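Local coordinates for uncharacterized protein (Pseudomonas aeruginosa UCBPP-PA14, PDB 3FD9), which holds the type III secretion regulon in check by disrupting self-association and DNA binding of the transcriptional activator ExsA, until ExsC relieves the block, at residues Ile27-Leu40 / Leu64-Ala76. Residues are numbered along the deposited sequence; the frame is centred on the assembly and turned at random.
Sequences IISARQLALLQRML and LGREEVRQILLCA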
loop_
_atom_site.group_PDB
_atom_site.type_symbol
_atom_site.label_atom_id
_atom_site.label_comp_id
_atom_site.label_asym_id
_atom_site.label_seq_id
_atom_site.Cartn_x
_atom_site.Cartn_y
_atom_site.Cartn_z
ATOM N N ILE A 27 7.594 1.069 0.419
ATOM C CA ILE A 27 8.998 0.698 0.415
ATOM C C ILE A 27 9.266 -0.228 1.593
ATOM O O ILE A 27 10.076 -1.155 1.500
ATOM C CB ILE A 27 9.902 1.946 0.496
ATOM C CG1 ILE A 27 9.669 2.832 -0.721
ATOM C CG2 ILE A 27 11.376 1.558 0.538
ATOM C CD1 ILE A 27 10.044 2.153 -2.039
ATOM N N ILE A 28 8.561 0.035 2.692
ATOM C CA ILE A 28 8.693 -0.710 3.935
ATOM C C ILE A 28 7.298 -1.120 4.429
ATOM O O ILE A 28 6.432 -0.269 4.642
ATOM C CB ILE A 28 9.353 0.164 5.008
ATOM C CG1 ILE A 28 10.643 0.776 4.473
ATOM C CG2 ILE A 28 9.634 -0.637 6.257
ATOM C CD1 ILE A 28 11.626 1.202 5.544
ATOM N N SER A 29 7.069 -2.416 4.609
ATOM C CA SER A 29 5.763 -2.870 5.068
ATOM C C SER A 29 5.556 -2.538 6.544
ATOM O O SER A 29 6.507 -2.218 7.249
ATOM C CB SER A 29 5.602 -4.370 4.838
ATOM O OG SER A 29 6.448 -5.098 5.706
ATOM N N ALA A 30 4.312 -2.608 7.007
ATOM C CA ALA A 30 4.014 -2.365 8.414
ATOM C C ALA A 30 4.757 -3.375 9.267
ATOM O O ALA A 30 5.367 -3.021 10.280
ATOM C CB ALA A 30 2.521 -2.456 8.670
ATOM N N ARG A 31 4.701 -4.637 8.847
ATOM C CA ARG A 31 5.416 -5.711 9.519
ATOM C C ARG A 31 6.898 -5.365 9.670
ATOM O O ARG A 31 7.466 -5.481 10.760
ATOM C CB ARG A 31 5.261 -7.007 8.732
ATOM C CG ARG A 31 5.612 -8.253 9.513
ATOM C CD ARG A 31 5.615 -9.488 8.627
ATOM N NE ARG A 31 6.416 -9.278 7.424
ATOM C CZ ARG A 31 7.739 -9.091 7.405
ATOM N NH1 ARG A 31 8.439 -9.072 8.537
ATOM N NH2 ARG A 31 8.366 -8.910 6.246
ATOM N N GLN A 32 7.520 -4.946 8.570
ATOM C CA GLN A 32 8.959 -4.671 8.564
ATOM C C GLN A 32 9.321 -3.516 9.472
ATOM O O GLN A 32 10.260 -3.611 10.264
ATOM C CB GLN A 32 9.460 -4.385 7.157
ATOM C CG GLN A 32 9.436 -5.609 6.266
ATOM C CD GLN A 32 9.752 -5.284 4.826
ATOM O OE1 GLN A 32 9.281 -4.279 4.287
ATOM N NE2 GLN A 32 10.560 -6.130 4.194
ATOM N N LEU A 33 8.568 -2.429 9.362
ATOM C CA LEU A 33 8.805 -1.263 10.199
ATOM C C LEU A 33 8.780 -1.621 11.690
ATOM O O LEU A 33 9.609 -1.148 12.456
ATOM C CB LEU A 33 7.771 -0.182 9.909
ATOM C CG LEU A 33 8.081 1.182 10.514
ATOM C CD1 LEU A 33 9.058 1.916 9.614
ATOM C CD2 LEU A 33 6.819 1.990 10.704
ATOM N N ALA A 34 7.844 -2.465 12.102
ATOM C CA ALA A 34 7.715 -2.809 13.512
ATOM C C ALA A 34 8.966 -3.496 14.035
ATOM O O ALA A 34 9.362 -3.299 15.182
ATOM C CB ALA A 34 6.486 -3.692 13.743
ATOM N N LEU A 35 9.581 -4.315 13.193
ATOM C CA LEU A 35 10.753 -5.062 13.609
ATOM C C LEU A 35 11.919 -4.099 13.725
ATOM O O LEU A 35 12.685 -4.133 14.688
ATOM C CB LEU A 35 11.064 -6.153 12.595
ATOM C CG LEU A 35 12.362 -6.925 12.810
ATOM C CD1 LEU A 35 12.434 -7.532 14.205
ATOM C CD2 LEU A 35 12.511 -7.994 11.729
ATOM N N LEU A 36 12.035 -3.229 12.729
ATOM C CA LEU A 36 13.070 -2.215 12.712
ATOM C C LEU A 36 12.940 -1.288 13.912
ATOM O O LEU A 36 13.936 -0.940 14.529
ATOM C CB LEU A 36 13.018 -1.416 11.412
ATOM C CG LEU A 36 13.303 -2.211 10.140
ATOM C CD1 LEU A 36 13.020 -1.375 8.911
ATOM C CD2 LEU A 36 14.732 -2.715 10.140
ATOM N N GLN A 37 11.718 -0.899 14.254
ATOM C CA GLN A 37 11.522 0.017 15.366
ATOM C C GLN A 37 11.963 -0.610 16.672
ATOM O O GLN A 37 12.472 0.069 17.555
ATOM C CB GLN A 37 10.077 0.485 15.452
ATOM C CG GLN A 37 9.793 1.640 14.516
ATOM C CD GLN A 37 8.337 2.066 14.506
ATOM O OE1 GLN A 37 7.438 1.285 14.844
ATOM N NE2 GLN A 37 8.095 3.316 14.107
ATOM N N ARG A 38 11.785 -1.916 16.793
ATOM C CA ARG A 38 12.137 -2.610 18.026
ATOM C C ARG A 38 13.651 -2.777 18.144
ATOM O O ARG A 38 14.211 -2.699 19.247
ATOM C CB ARG A 38 11.432 -3.967 18.082
ATOM C CG ARG A 38 11.870 -4.841 19.217
ATOM C CD ARG A 38 11.529 -4.207 20.559
ATOM N NE ARG A 38 10.095 -4.061 20.776
ATOM C CZ ARG A 38 9.557 -3.518 21.863
ATOM N NH1 ARG A 38 10.334 -3.068 22.835
ATOM N NH2 ARG A 38 8.240 -3.422 21.986
HETATM N N MSE A 39 14.307 -3.002 17.007
HETATM C CA MSE A 39 15.709 -3.398 17.015
HETATM C C MSE A 39 16.668 -2.212 16.941
HETATM O O MSE A 39 17.766 -2.244 17.507
HETATM C CB MSE A 39 15.988 -4.376 15.875
HETATM C CG MSE A 39 15.120 -5.602 15.919
HETATM SE SE MSE A 39 15.219 -6.514 17.651
HETATM C CE MSE A 39 13.432 -7.270 17.689
ATOM N N LEU A 40 16.244 -1.170 16.234
ATOM C CA LEU A 40 17.049 0.023 16.059
ATOM C C LEU A 40 16.644 1.106 17.046
ATOM O O LEU A 40 15.458 1.424 17.174
ATOM C CB LEU A 40 16.903 0.556 14.635
ATOM C CG LEU A 40 17.535 -0.273 13.525
ATOM C CD1 LEU A 40 17.627 0.546 12.244
ATOM C CD2 LEU A 40 18.911 -0.740 13.935
ATOM N N LEU A 64 11.814 -3.182 0.289
ATOM C CA LEU A 64 12.756 -4.022 1.026
ATOM C C LEU A 64 12.263 -5.462 1.146
ATOM O O LEU A 64 11.059 -5.710 1.225
ATOM C CB LEU A 64 12.996 -3.460 2.429
ATOM C CG LEU A 64 13.321 -1.971 2.551
ATOM C CD1 LEU A 64 13.721 -1.664 3.972
ATOM C CD2 LEU A 64 14.432 -1.587 1.598
ATOM N N GLY A 65 13.204 -6.402 1.188
ATOM C CA GLY A 65 12.880 -7.800 1.414
ATOM C C GLY A 65 13.576 -8.302 2.660
ATOM O O GLY A 65 14.121 -7.510 3.418
ATOM N N ARG A 66 13.565 -9.612 2.879
ATOM C CA ARG A 66 14.172 -10.168 4.079
ATOM C C ARG A 66 15.621 -9.729 4.242
ATOM O O ARG A 66 16.042 -9.344 5.330
ATOM C CB ARG A 66 14.112 -11.695 4.065
ATOM C CG ARG A 66 12.754 -12.295 4.370
ATOM C CD ARG A 66 12.895 -13.798 4.574
ATOM N NE ARG A 66 13.919 -14.360 3.687
ATOM C CZ ARG A 66 14.621 -15.462 3.945
ATOM N NH1 ARG A 66 14.417 -16.132 5.074
ATOM N NH2 ARG A 66 15.533 -15.891 3.079
ATOM N N GLU A 67 16.382 -9.797 3.153
ATOM C CA GLU A 67 17.814 -9.535 3.203
ATOM C C GLU A 67 18.109 -8.061 3.456
ATOM O O GLU A 67 18.984 -7.723 4.253
ATOM C CB GLU A 67 18.493 -10.012 1.919
ATOM C CG GLU A 67 20.015 -9.909 1.932
ATOM C CD GLU A 67 20.656 -10.651 3.095
ATOM O OE1 GLU A 67 19.964 -11.457 3.747
ATOM O OE2 GLU A 67 21.857 -10.424 3.357
ATOM N N GLU A 68 17.376 -7.187 2.781
ATOM C CA GLU A 68 17.540 -5.764 3.006
ATOM C C GLU A 68 17.315 -5.455 4.477
ATOM O O GLU A 68 18.076 -4.707 5.083
ATOM C CB GLU A 68 16.595 -4.952 2.128
ATOM C CG GLU A 68 17.013 -4.875 0.671
ATOM C CD GLU A 68 16.997 -6.231 -0.021
ATOM O OE1 GLU A 68 15.977 -6.967 0.086
ATOM O OE2 GLU A 68 18.010 -6.551 -0.683
ATOM N N VAL A 69 16.281 -6.038 5.068
ATOM C CA VAL A 69 16.060 -5.828 6.494
ATOM C C VAL A 69 17.245 -6.343 7.316
ATOM O O VAL A 69 17.770 -5.620 8.169
ATOM C CB VAL A 69 14.760 -6.468 7.000
ATOM C CG1 VAL A 69 14.708 -6.394 8.513
ATOM C CG2 VAL A 69 13.558 -5.776 6.395
ATOM N N ARG A 70 17.676 -7.576 7.062
ATOM C CA ARG A 70 18.781 -8.141 7.828
ATOM C C ARG A 70 20.029 -7.260 7.739
ATOM O O ARG A 70 20.641 -6.946 8.766
ATOM C CB ARG A 70 19.111 -9.571 7.391
ATOM C CG ARG A 70 19.758 -10.383 8.498
ATOM C CD ARG A 70 20.336 -11.706 8.011
ATOM N NE ARG A 70 21.765 -11.618 7.704
ATOM C CZ ARG A 70 22.286 -11.854 6.506
ATOM N NH1 ARG A 70 21.495 -12.205 5.504
ATOM N NH2 ARG A 70 23.594 -11.754 6.311
ATOM N N GLN A 71 20.391 -6.863 6.520
ATOM C CA GLN A 71 21.572 -6.036 6.290
ATOM C C GLN A 71 21.504 -4.731 7.061
ATOM O O GLN A 71 22.497 -4.284 7.632
ATOM C CB GLN A 71 21.765 -5.753 4.804
ATOM C CG GLN A 71 22.395 -6.913 4.038
ATOM C CD GLN A 71 23.811 -7.233 4.502
ATOM O OE1 GLN A 71 24.670 -6.345 4.580
ATOM N NE2 GLN A 71 24.063 -8.506 4.810
ATOM N N ILE A 72 20.330 -4.116 7.081
ATOM C CA ILE A 72 20.126 -2.922 7.887
ATOM C C ILE A 72 20.512 -3.204 9.334
ATOM O O ILE A 72 21.356 -2.515 9.902
ATOM C CB ILE A 72 18.668 -2.456 7.835
ATOM C CG1 ILE A 72 18.345 -1.923 6.444
ATOM C CG2 ILE A 72 18.420 -1.388 8.882
ATOM C CD1 ILE A 72 16.896 -1.604 6.230
ATOM N N LEU A 73 19.904 -4.233 9.919
ATOM C CA LEU A 73 20.188 -4.595 11.305
ATOM C C LEU A 73 21.665 -4.921 11.503
ATOM O O LEU A 73 22.246 -4.648 12.557
ATOM C CB LEU A 73 19.322 -5.778 11.751
ATOM C CG LEU A 73 17.812 -5.529 11.788
ATOM C CD1 LEU A 73 17.129 -6.650 12.528
ATOM C CD2 LEU A 73 17.475 -4.196 12.433
ATOM N N LEU A 74 22.266 -5.507 10.477
ATOM C CA LEU A 74 23.659 -5.906 10.538
ATOM C C LEU A 74 24.542 -4.670 10.616
ATOM O O LEU A 74 25.214 -4.424 11.622
ATOM C CB LEU A 74 24.010 -6.725 9.297
ATOM C CG LEU A 74 25.296 -7.540 9.338
ATOM C CD1 LEU A 74 25.425 -8.257 10.663
ATOM C CD2 LEU A 74 25.308 -8.532 8.190
ATOM N N CYS A 75 24.518 -3.891 9.541
ATOM C CA CYS A 75 25.323 -2.690 9.435
ATOM C C CYS A 75 25.130 -1.726 10.595
ATOM O O CYS A 75 26.050 -1.002 10.950
ATOM C CB CYS A 75 25.025 -1.978 8.124
ATOM S SG CYS A 75 25.510 -2.944 6.693
ATOM N N ALA A 76 23.941 -1.715 11.184
ATOM C CA ALA A 76 23.636 -0.763 12.239
ATOM C C ALA A 76 24.258 -1.177 13.563
ATOM O O ALA A 76 24.362 -0.370 14.486
ATOM C CB ALA A 76 22.138 -0.603 12.386
#
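The amide of Gln-32 lies with one face under Val-69, whose CG2 stands 3.7 Å from NE2. Ser-29 OG sits on the opposite side of the amide plane. Both ends of the amide edge are engaged. NE2 gives a nearly straight bond to Leu-64 O (3.0 Å), which lies almost in the amide plane. The bond meets that carbonyl from above, about 73° out of its plane, and not on a lone pair. OE1 takes Ser-29 N on a lone pair at 2.9 Å. The two bonds fix the flip of the amide. CG is anti to the carbonyl carbon (chi1 -69°) and the chain beyond is extended, which carries the amide across to the start of the other helix. Ser-29 OG in turn accepts from Gln-32 N at 3.1 Å, completing a capping box at the N-terminus of helix 30-39. One glutamine thus closes its own helix cap and ties it to the residue before the Gly-65 N-cap. Leu-64 N also donates to Ile-27 O (2.9 Å). Helices 30-39 and 66-76 start level and run nearly parallel, at 11°, in the helical N-terminal domain of ExsD. Their axes are 11.1 Å apart, and large apolar side chains fill the gap. Leu-36 CD2 reaches Val-69 CG1, Ile-72 CG2 and Leu-73 CD2, the last at 3.9 Å. Beyond it, Leu-73 CD2 packs on CB of selenomethionine Met-39. Leu-40 straddles the far end: CD1 touches Ile-72 CG2, while CD2 meets Ala-76 CB at 3.6 Å. Helices 42-50 and 52-60 contribute Leu-48 and Trp-53 against Ile-72. From the second subunit, another copy of the protein, Trp-193 packs on Met-39 and Leu-201 on Leu-73.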